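Local atomic coordinates of homoprotocatechuate 2,3-dioxygenase (Brevibacterium fuscum, PDB entry 4Z6M), a protein that cleaves the aromatic ring of homoprotocatechuate with dioxygen, using a non-haem iron(II) ion held by a facial triad of protein ligands. Residues A19-V24 / A72-M77; H155-T160 / R211-A216; V215-H220 / H264-Y269. The protein carries 1 engineered substitution. One frame throughout, in Å; residues are numbered along the deposited sequence. Where two conformers were deposited one is given.

Contact 1 (A19-V24 / A72-M77); sequences AYAELV and AALKAM
The Glu22 carboxylate lies flat against the side chain of Lys75. Lys75 CD sits over one face, nearest Glu22 OE2 at 3.5 Å and 3.6 Å from Glu22 CD. The two chains run side by side and point the same way. Both are extended, with CG anti to the backbone N (chi1 -176° for Glu22, -174° for Lys75), which keeps the methylenes of Lys75 beside the acid group. The charged ends do not meet: Glu22 OE2 and Lys75 NZ are 4.5 Å apart. One water bridges them, giving a hydrogen bond to Glu22 OE2 at 2.6 Å and accepting one from Lys75 NZ at 3.0 Å. The carboxylate also has partners outside the two strands: Arg117 forms a salt bridge with OE1, and Thr67 a hydrogen bond with OE2.

The backbones form an antiparallel pair with a classic beta bulge. Lys75 and Ala76 both face Glu22, and Glu22 O accepts from Lys75 N at 2.8 Å and from Ala76 N at 3.3 Å. The extra residue turns Lys75 toward strand 15-25. Glu22 N returns a nearly straight bond to Ala76 O. On the other face of the sheet, Leu74 CD1 meets Leu23 CD2 at 4.0 Å and also lies near Glu22 O.

Strands 15-25 and 73-81 are adjacent in the middle of the mixed sheet of the first glyoxalase-family region. Strand 64-68 flanks the first and strand 125-129 the second. The face of Ala21 and Met77 packs on Phe156 of strand 152-160, in the other sheet.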
loop_
_atom_site.group_PDB
_atom_site.type_symbol
_atom_site.label_atom_id
_atom_site.label_comp_id
_atom_site.label_asym_id
_atom_site.label_seq_id
_atom_site.Cartn_x
_atom_site.Cartn_y
_atom_site.Cartn_z
ATOM N N ALA A 19 -9.953 -7.709 25.121
ATOM C CA ALA A 19 -8.586 -8.207 25.361
ATOM C C ALA A 19 -8.294 -9.590 24.806
ATOM O O ALA A 19 -7.232 -9.805 24.233
ATOM C CB ALA A 19 -8.251 -8.181 26.834
ATOM N N TYR A 20 -9.194 -10.554 25.014
ATOM C CA TYR A 20 -9.002 -11.867 24.391
ATOM C C TYR A 20 -10.315 -12.605 24.344
ATOM O O TYR A 20 -11.238 -12.278 25.091
ATOM C CB TYR A 20 -7.916 -12.716 25.116
ATOM C CG TYR A 20 -8.346 -13.371 26.426
ATOM C CD1 TYR A 20 -8.165 -12.725 27.637
ATOM C CD2 TYR A 20 -8.893 -14.649 26.441
ATOM C CE1 TYR A 20 -8.539 -13.322 28.842
ATOM C CE2 TYR A 20 -9.271 -15.242 27.637
ATOM C CZ TYR A 20 -9.114 -14.577 28.828
ATOM O OH TYR A 20 -9.515 -15.209 29.993
ATOM N N ALA A 21 -10.382 -13.597 23.457
ATOM C CA ALA A 21 -11.455 -14.585 23.494
ATOM C C ALA A 21 -10.865 -15.964 23.750
ATOM O O ALA A 21 -9.787 -16.280 23.275
ATOM C CB ALA A 21 -12.265 -14.600 22.214
ATOM N N GLU A 22 -11.631 -16.791 24.462
ATOM C CA GLU A 22 -11.349 -18.223 24.588
ATOM C C GLU A 22 -12.394 -18.971 23.761
ATOM O O GLU A 22 -13.600 -18.877 24.047
ATOM C CB GLU A 22 -11.402 -18.666 26.061
ATOM C CG GLU A 22 -11.023 -20.129 26.212
ATOM C CD GLU A 22 -11.037 -20.657 27.633
ATOM O OE1 GLU A 22 -11.474 -19.941 28.570
ATOM O OE2 GLU A 22 -10.548 -21.807 27.812
ATOM N N LEU A 23 -11.929 -19.638 22.707
ATOM C CA LEU A 23 -12.741 -20.457 21.829
ATOM C C LEU A 23 -12.476 -21.921 22.097
ATOM O O LEU A 23 -11.323 -22.345 22.120
ATOM C CB LEU A 23 -12.438 -20.149 20.360
ATOM C CG LEU A 23 -12.687 -18.714 19.883
ATOM C CD1 LEU A 23 -12.260 -18.596 18.428
ATOM C CD2 LEU A 23 -14.135 -18.293 20.040
ATOM N N VAL A 24 -13.550 -22.703 22.219
ATOM C CA VAL A 24 -13.431 -24.151 22.220
ATOM C C VAL A 24 -13.402 -24.620 20.784
ATOM O O VAL A 24 -14.211 -24.194 19.948
ATOM C CB VAL A 24 -14.562 -24.833 23.017
ATOM C CG1 VAL A 24 -14.406 -26.341 22.964
ATOM C CG2 VAL A 24 -14.543 -24.345 24.463
ATOM N N ALA A 72 -17.562 -27.103 19.688
ATOM C CA ALA A 72 -17.021 -25.784 19.361
ATOM C C ALA A 72 -17.963 -24.661 19.778
ATOM O O ALA A 72 -19.171 -24.727 19.517
ATOM C CB ALA A 72 -16.755 -25.689 17.873
ATOM N N ALA A 73 -17.423 -23.661 20.460
ATOM C CA ALA A 73 -18.226 -22.629 21.122
ATOM C C ALA A 73 -17.334 -21.529 21.665
ATOM O O ALA A 73 -16.137 -21.764 21.885
ATOM C CB ALA A 73 -19.046 -23.225 22.253
ATOM N N LEU A 74 -17.902 -20.347 21.900
ATOM C CA LEU A 74 -17.236 -19.332 22.715
ATOM C C LEU A 74 -17.293 -19.740 24.193
ATOM O O LEU A 74 -18.379 -19.968 24.719
ATOM C CB LEU A 74 -17.933 -17.987 22.534
ATOM C CG LEU A 74 -17.422 -16.871 23.470
ATOM C CD1 LEU A 74 -16.026 -16.396 23.070
ATOM C CD2 LEU A 74 -18.384 -15.708 23.536
ATOM N N LYS A 75 -16.130 -19.849 24.841
ATOM C CA LYS A 75 -16.070 -20.088 26.286
ATOM C C LYS A 75 -16.041 -18.801 27.098
ATOM O O LYS A 75 -16.666 -18.722 28.160
ATOM C CB LYS A 75 -14.870 -20.993 26.635
ATOM C CG LYS A 75 -14.806 -21.425 28.079
ATOM C CD LYS A 75 -13.924 -22.636 28.282
ATOM C CE LYS A 75 -13.865 -22.962 29.772
ATOM N NZ LYS A 75 -13.508 -24.378 30.012
ATOM N N ALA A 76 -15.352 -17.768 26.584
ATOM C CA ALA A 76 -15.314 -16.481 27.279
ATOM C C ALA A 76 -14.857 -15.397 26.339
ATOM O O ALA A 76 -13.945 -15.605 25.528
ATOM C CB ALA A 76 -14.372 -16.522 28.460
ATOM N N MET A 77 -15.504 -14.243 26.459
ATOM C CA MET A 77 -15.026 -13.016 25.834
ATOM C C MET A 77 -14.592 -12.079 26.931
ATOM O O MET A 77 -15.363 -11.775 27.836
ATOM C CB MET A 77 -16.102 -12.412 24.907
ATOM C CG MET A 77 -17.483 -12.340 25.459
ATOM S SD MET A 77 -18.789 -12.106 24.217
ATOM C CE MET A 77 -18.088 -11.031 23.166
HETATM O O HOH W 1 -10.706 -23.359 29.851
#

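Contact 2 (H155-T160 / R211-A216); sequences HFNQVT and RLHHVA. With FE2 (Fe (II) ion), chain E.
His155 and His214 come together from neighbouring antiparallel strands and bind the same iron through their NE2 atoms, each at 2.2 Å. The rings meet rim to rim, with planes at 76°. Each has a methylene or methyl carbon pressed on one face. Ala216 CB lies 3.3 Å from the centroid of the His155 ring, and Asn157 CB lies 3.4 Å from that of His214. These are tight CH-pi contacts. Both histidines place CG between the backbone N and the carbonyl carbon (chi1 64° and 57°), which swings the rings across onto the partner strand.

A classic beta bulge packs this part further. His213 and His214 both face Asn157, whose O accepts from His213 N at 2.7 Å and from His214 N at 3.2 Å. Both imidazoles lie beside Asn157, and His214 ND1 donates to His213 ND1 at 2.8 Å. His213 NE2 is bonded in turn to Trp304 O.

At the Arg211 end the backbones stay hydrogen-bonded, but the side chains pack more loosely. Val159 CG1 comes no closer to the partly exposed Arg211 side chain than 3.8 Å, at NH2, and that guanidinium is held by Asn208 and Thr306. At the metal, three waters complete the coordination with Glu267, and the engineered Gln200 touches His155.

Iron holds NE2 and His213 holds ND1 of the His214 ring, which fixes its rotation. His213 thus acts as a second-shell residue. Asn157 ND2 donates to one iron-bound water, while Thr205 OG1 is hydrogen-bonded to Asn157 OD1 and helps place the amide. The three water sites are consistent with positions that substrate and oxygen take up in this family.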
loop_
_atom_site.group_PDB
_atom_site.type_symbol
_atom_site.label_atom_id
_atom_site.label_comp_id
_atom_site.label_asym_id
_atom_site.label_seq_id
_atom_site.Cartn_x
_atom_site.Cartn_y
_atom_site.Cartn_z
ATOM N N HIS A 155 -12.133 -6.235 18.122
ATOM C CA HIS A 155 -13.452 -6.271 18.714
ATOM C C HIS A 155 -14.073 -7.657 18.672
ATOM O O HIS A 155 -13.586 -8.567 17.995
ATOM C CB HIS A 155 -14.406 -5.272 18.004
ATOM C CG HIS A 155 -14.693 -5.565 16.554
ATOM N ND1 HIS A 155 -13.970 -5.004 15.524
ATOM C CD2 HIS A 155 -15.685 -6.275 15.961
ATOM C CE1 HIS A 155 -14.495 -5.377 14.367
ATOM N NE2 HIS A 155 -15.541 -6.148 14.608
ATOM N N PHE A 156 -15.180 -7.788 19.398
ATOM C CA PHE A 156 -16.097 -8.900 19.296
ATOM C C PHE A 156 -17.385 -8.439 18.648
ATOM O O PHE A 156 -17.700 -7.247 18.635
ATOM C CB PHE A 156 -16.453 -9.437 20.696
ATOM C CG PHE A 156 -15.258 -9.680 21.597
ATOM C CD1 PHE A 156 -14.202 -10.504 21.200
ATOM C CD2 PHE A 156 -15.204 -9.088 22.852
ATOM C CE1 PHE A 156 -13.147 -10.745 22.057
ATOM C CE2 PHE A 156 -14.143 -9.327 23.703
ATOM C CZ PHE A 156 -13.124 -10.142 23.296
ATOM N N ASN A 157 -18.173 -9.396 18.165
ATOM C CA ASN A 157 -19.517 -9.094 17.682
ATOM C C ASN A 157 -20.443 -10.236 18.114
ATOM O O ASN A 157 -20.133 -11.397 17.869
ATOM C CB ASN A 157 -19.511 -8.902 16.163
ATOM C CG ASN A 157 -20.847 -8.429 15.624
ATOM O OD1 ASN A 157 -21.871 -9.079 15.809
ATOM N ND2 ASN A 157 -20.837 -7.273 14.947
ATOM N N GLN A 158 -21.527 -9.872 18.798
ATOM C CA GLN A 158 -22.475 -10.794 19.448
ATOM C C GLN A 158 -23.808 -10.792 18.720
ATOM O O GLN A 158 -24.327 -9.726 18.388
ATOM C CB GLN A 158 -22.705 -10.303 20.862
ATOM C CG GLN A 158 -21.445 -10.185 21.696
ATOM C CD GLN A 158 -21.670 -9.521 23.024
ATOM O OE1 GLN A 158 -20.927 -8.649 23.444
ATOM N NE2 GLN A 158 -22.722 -9.933 23.700
ATOM N N VAL A 159 -24.389 -11.964 18.511
ATOM C CA VAL A 159 -25.749 -12.054 18.001
ATOM C C VAL A 159 -26.720 -12.177 19.179
ATOM O O VAL A 159 -26.575 -13.057 20.032
ATOM C CB VAL A 159 -25.942 -13.262 17.059
ATOM C CG1 VAL A 159 -27.314 -13.196 16.411
ATOM C CG2 VAL A 159 -24.859 -13.380 15.998
ATOM N N THR A 160 -27.721 -11.300 19.195
ATOM C CA THR A 160 -28.669 -11.222 20.297
ATOM C C THR A 160 -30.039 -10.828 19.709
ATOM O O THR A 160 -30.103 -10.067 18.749
ATOM C CB THR A 160 -28.173 -10.239 21.402
ATOM O OG1 THR A 160 -28.888 -10.459 22.619
ATOM C CG2 THR A 160 -28.320 -8.790 21.000
ATOM N N ARG A 211 -25.300 -16.000 20.488
ATOM C CA ARG A 211 -24.289 -16.638 19.677
ATOM C C ARG A 211 -23.191 -15.610 19.441
ATOM O O ARG A 211 -23.447 -14.402 19.480
ATOM C CB ARG A 211 -24.847 -17.137 18.353
ATOM C CG ARG A 211 -25.757 -18.357 18.465
ATOM C CD ARG A 211 -26.224 -18.828 17.103
ATOM N NE ARG A 211 -27.121 -17.824 16.576
ATOM C CZ ARG A 211 -27.396 -17.619 15.299
ATOM N NH1 ARG A 211 -26.877 -18.389 14.354
ATOM N NH2 ARG A 211 -28.213 -16.623 14.980
ATOM N N LEU A 212 -21.978 -16.093 19.187
ATOM C CA LEU A 212 -20.870 -15.218 18.859
ATOM C C LEU A 212 -20.803 -15.071 17.361
ATOM O O LEU A 212 -20.615 -16.049 16.629
ATOM C CB LEU A 212 -19.537 -15.765 19.402
ATOM C CG LEU A 212 -18.275 -15.004 18.960
ATOM C CD1 LEU A 212 -18.237 -13.688 19.686
ATOM C CD2 LEU A 212 -17.023 -15.842 19.186
ATOM N N HIS A 213 -20.928 -13.834 16.877
ATOM C CA HIS A 213 -20.851 -13.619 15.448
ATOM C C HIS A 213 -19.410 -13.697 14.933
ATOM O O HIS A 213 -19.121 -14.461 14.012
ATOM C CB HIS A 213 -21.493 -12.300 15.022
ATOM C CG HIS A 213 -21.781 -12.257 13.564
ATOM N ND1 HIS A 213 -20.806 -12.040 12.617
ATOM C CD2 HIS A 213 -22.930 -12.487 12.874
ATOM C CE1 HIS A 213 -21.333 -12.133 11.418
ATOM N NE2 HIS A 213 -22.624 -12.390 11.545
ATOM N N HIS A 214 -18.508 -12.922 15.536
ATOM C CA HIS A 214 -17.087 -12.988 15.155
ATOM C C HIS A 214 -16.183 -12.387 16.179
ATOM O O HIS A 214 -16.633 -11.686 17.094
ATOM C CB HIS A 214 -16.836 -12.338 13.789
ATOM C CG HIS A 214 -17.275 -10.908 13.663
ATOM N ND1 HIS A 214 -18.517 -10.550 13.184
ATOM C CD2 HIS A 214 -16.609 -9.751 13.857
ATOM C CE1 HIS A 214 -18.593 -9.226 13.104
ATOM N NE2 HIS A 214 -17.457 -8.723 13.539
ATOM N N VAL A 215 -14.885 -12.687 16.011
ATOM C CA VAL A 215 -13.799 -11.967 16.652
ATOM C C VAL A 215 -13.048 -11.278 15.524
ATOM O O VAL A 215 -12.809 -11.896 14.487
ATOM C CB VAL A 215 -12.860 -12.966 17.376
ATOM C CG1 VAL A 215 -11.702 -12.236 18.027
ATOM C CG2 VAL A 215 -13.635 -13.777 18.397
ATOM N N ALA A 216 -12.645 -10.027 15.742
ATOM C CA ALA A 216 -11.952 -9.239 14.732
ATOM C C ALA A 216 -10.545 -8.862 15.139
ATOM O O ALA A 216 -10.331 -8.382 16.257
ATOM C CB ALA A 216 -12.725 -7.962 14.444
HETATM FE FE FE2 E . -17.013 -6.612 13.017
HETATM O O HOH W 2 -18.510 -5.685 14.266
HETATM O O HOH W 3 -16.541 -4.782 11.975
HETATM O O HOH W 4 -18.596 -6.771 11.484
#

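Contact 3 (V215-H220 / H264-Y269); sequences VAFSTH and HRIEIY. With FE2 (Fe (II) ion), chain E.
Val215 and Ile266 open a parallel strand pairing at the iron-bearing module of a vicinal oxygen chelate fold. This is the glyoxalase and extradiol dioxygenase fold, built from beta-alpha-beta-beta-beta modules. Strands 211-218 and 265-270 are the first and last strands of one such module and lie next to each other in its sheet. Helix 222-234, the short strands at 241-247 and strand 254-259 fall between them in the chain.

The hydrogen bonds alternate from strand to strand. Val215 O accepts from Glu267 N at 2.9 Å, and Glu267 O accepts from Phe217 N, also at 2.9 Å. Tyr269 N to Phe217 O is weak, with an angle of only 124° at the hydrogen. Thr219 N to Tyr269 O continues the ladder at 3.1 Å.

The two faces differ in character. One is apolar. Ile266 CG2 reaches the edge of the Phe217 ring at CD1, 4.0 Å away, and Ile266 CD1 lies by Val215 CB. Farther along, the methyl groups Thr219 CG2 and Ile268 CG2 meet closely at 3.5 Å, their side chains at about a right angle. Helix 222-234 packs on both of these residues.

The opposite face carries the metal ligand. Ala216 CB touches Glu267 CB at 3.8 Å, at the root of an extended side chain. With CG anti to the backbone N (chi1 -173°), the carboxylate is carried straight out to the iron, where His155 and His214 also bind. His248 is hydrogen-bonded to Glu267 OE2 and helps hold the group. The other oxygen, Glu267 OE1, binds the iron at 2.1 Å.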
loop_
_atom_site.group_PDB
_atom_site.type_symbol
_atom_site.label_atom_id
_atom_site.label_comp_id
_atom_site.label_asym_id
_atom_site.label_seq_id
_atom_site.Cartn_x
_atom_site.Cartn_y
_atom_site.Cartn_z
ATOM N N VAL A 215 -14.885 -12.687 16.011
ATOM C CA VAL A 215 -13.799 -11.967 16.652
ATOM C C VAL A 215 -13.048 -11.278 15.524
ATOM O O VAL A 215 -12.809 -11.896 14.487
ATOM C CB VAL A 215 -12.860 -12.966 17.376
ATOM C CG1 VAL A 215 -11.702 -12.236 18.027
ATOM C CG2 VAL A 215 -13.635 -13.777 18.397
ATOM N N ALA A 216 -12.645 -10.027 15.742
ATOM C CA ALA A 216 -11.952 -9.239 14.732
ATOM C C ALA A 216 -10.545 -8.862 15.139
ATOM O O ALA A 216 -10.331 -8.382 16.257
ATOM C CB ALA A 216 -12.725 -7.962 14.444
ATOM N N PHE A 217 -9.617 -9.065 14.193
ATOM C CA PHE A 217 -8.243 -8.625 14.320
ATOM C C PHE A 217 -7.947 -7.554 13.282
ATOM O O PHE A 217 -8.481 -7.582 12.185
ATOM C CB PHE A 217 -7.280 -9.781 14.099
ATOM C CG PHE A 217 -7.284 -10.784 15.207
ATOM C CD1 PHE A 217 -8.163 -11.863 15.175
ATOM C CD2 PHE A 217 -6.395 -10.658 16.271
ATOM C CE1 PHE A 217 -8.170 -12.780 16.200
ATOM C CE2 PHE A 217 -6.403 -11.583 17.298
ATOM C CZ PHE A 217 -7.298 -12.633 17.255
ATOM N N SER A 218 -7.061 -6.626 13.640
ATOM C CA SER A 218 -6.611 -5.544 12.751
ATOM C C SER A 218 -5.371 -5.928 11.964
ATOM O O SER A 218 -4.563 -6.724 12.426
ATOM C CB SER A 218 -6.261 -4.281 13.544
ATOM O OG SER A 218 -7.326 -3.830 14.352
ATOM N N THR A 219 -5.202 -5.299 10.804
ATOM C CA THR A 219 -3.918 -5.221 10.121
ATOM C C THR A 219 -3.491 -3.749 10.055
ATOM O O THR A 219 -4.273 -2.838 10.343
ATOM C CB THR A 219 -4.017 -5.725 8.668
ATOM O OG1 THR A 219 -4.985 -4.926 7.964
ATOM C CG2 THR A 219 -4.402 -7.201 8.615
ATOM N N HIS A 220 -2.255 -3.516 9.633
ATOM C CA HIS A 220 -1.780 -2.164 9.393
ATOM C C HIS A 220 -2.440 -1.541 8.177
ATOM O O HIS A 220 -2.893 -0.391 8.229
ATOM C CB HIS A 220 -0.255 -2.153 9.196
ATOM C CG HIS A 220 0.515 -2.343 10.455
ATOM N ND1 HIS A 220 1.563 -3.237 10.542
ATOM C CD2 HIS A 220 0.399 -1.760 11.669
ATOM C CE1 HIS A 220 2.062 -3.195 11.763
ATOM N NE2 HIS A 220 1.378 -2.305 12.464
ATOM N N HIS A 264 -15.982 -21.022 13.367
ATOM C CA HIS A 264 -15.882 -19.729 14.053
ATOM C C HIS A 264 -15.458 -18.681 13.014
ATOM O O HIS A 264 -14.504 -18.885 12.270
ATOM C CB HIS A 264 -14.895 -19.709 15.198
ATOM C CG HIS A 264 -15.190 -20.678 16.291
ATOM N ND1 HIS A 264 -16.407 -20.750 16.941
ATOM C CD2 HIS A 264 -14.393 -21.595 16.875
ATOM C CE1 HIS A 264 -16.333 -21.677 17.886
ATOM N NE2 HIS A 264 -15.111 -22.188 17.874
ATOM N N ARG A 265 -16.173 -17.560 12.982
ATOM C CA ARG A 265 -15.900 -16.481 12.034
ATOM C C ARG A 265 -14.906 -15.495 12.597
ATOM O O ARG A 265 -15.041 -15.015 13.728
ATOM C CB ARG A 265 -17.221 -15.797 11.712
ATOM C CG ARG A 265 -17.132 -14.643 10.733
ATOM C CD ARG A 265 -18.466 -13.943 10.551
ATOM N NE ARG A 265 -19.472 -14.751 9.864
ATOM C CZ ARG A 265 -20.530 -15.341 10.426
ATOM N NH1 ARG A 265 -20.741 -15.293 11.735
ATOM N NH2 ARG A 265 -21.395 -15.986 9.645
ATOM N N ILE A 266 -13.900 -15.193 11.777
ATOM C CA ILE A 266 -12.885 -14.203 12.116
ATOM C C ILE A 266 -12.997 -13.072 11.092
ATOM O O ILE A 266 -13.033 -13.329 9.880
ATOM C CB ILE A 266 -11.470 -14.808 12.065
ATOM C CG1 ILE A 266 -11.402 -16.032 13.003
ATOM C CG2 ILE A 266 -10.427 -13.770 12.429
ATOM C CD1 ILE A 266 -11.606 -15.741 14.465
ATOM N N GLU A 267 -13.070 -11.841 11.587
ATOM C CA GLU A 267 -12.981 -10.660 10.737
ATOM C C GLU A 267 -11.547 -10.141 10.790
ATOM O O GLU A 267 -10.919 -10.100 11.858
ATOM C CB GLU A 267 -13.941 -9.573 11.211
ATOM C CG GLU A 267 -14.032 -8.382 10.282
ATOM C CD GLU A 267 -14.968 -7.304 10.749
ATOM O OE1 GLU A 267 -15.533 -7.436 11.848
ATOM O OE2 GLU A 267 -15.122 -6.290 10.010
ATOM N N ILE A 268 -11.074 -9.680 9.638
ATOM C CA ILE A 268 -9.851 -8.904 9.537
ATOM C C ILE A 268 -10.255 -7.487 9.136
ATOM O O ILE A 268 -11.143 -7.325 8.329
ATOM C CB ILE A 268 -8.862 -9.500 8.505
ATOM C CG1 ILE A 268 -8.850 -11.053 8.494
ATOM C CG2 ILE A 268 -7.498 -8.866 8.748
ATOM C CD1 ILE A 268 -8.357 -11.658 9.764
ATOM N N TYR A 269 -9.656 -6.477 9.760
ATOM C CA TYR A 269 -10.228 -5.157 9.845
ATOM C C TYR A 269 -9.126 -4.112 9.854
ATOM O O TYR A 269 -8.075 -4.304 10.487
ATOM C CB TYR A 269 -10.980 -5.095 11.166
ATOM C CG TYR A 269 -11.783 -3.894 11.567
ATOM C CD1 TYR A 269 -13.131 -3.798 11.248
ATOM C CD2 TYR A 269 -11.226 -2.930 12.375
ATOM C CE1 TYR A 269 -13.893 -2.749 11.738
ATOM C CE2 TYR A 269 -11.982 -1.878 12.858
ATOM C CZ TYR A 269 -13.327 -1.796 12.538
ATOM O OH TYR A 269 -14.116 -0.793 13.045
HETATM FE FE FE2 E . -17.013 -6.612 13.017
HETATM O O HOH W 3 -16.541 -4.782 11.975
HETATM O O HOH W 2 -18.510 -5.685 14.266
HETATM O O HOH W 4 -18.596 -6.771 11.484
#

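In the fold
All three contacts are buried strand pairings. Contact 2 is deepest, its centre about 3 Å from that of the chain, against about 8 Å for contact 3 and 11 Å for contact 1. Contacts 2 and 3 belong to one sheet and share strand 211-218, which has an antiparallel neighbour on one side and a parallel one on the other. Together they supply the three protein ligands of the iron. Contact 1 lies in the other sheet and binds no metal. Its Glu22 and Lys75 are joined through a water instead of a direct salt bridge. Contacts 1 and 2 each contain a beta bulge, and Leu23 packs on Leu212 between them. Contact 3 reaches contact 1 through His264, whose NE2 probably bonds to Val24 O.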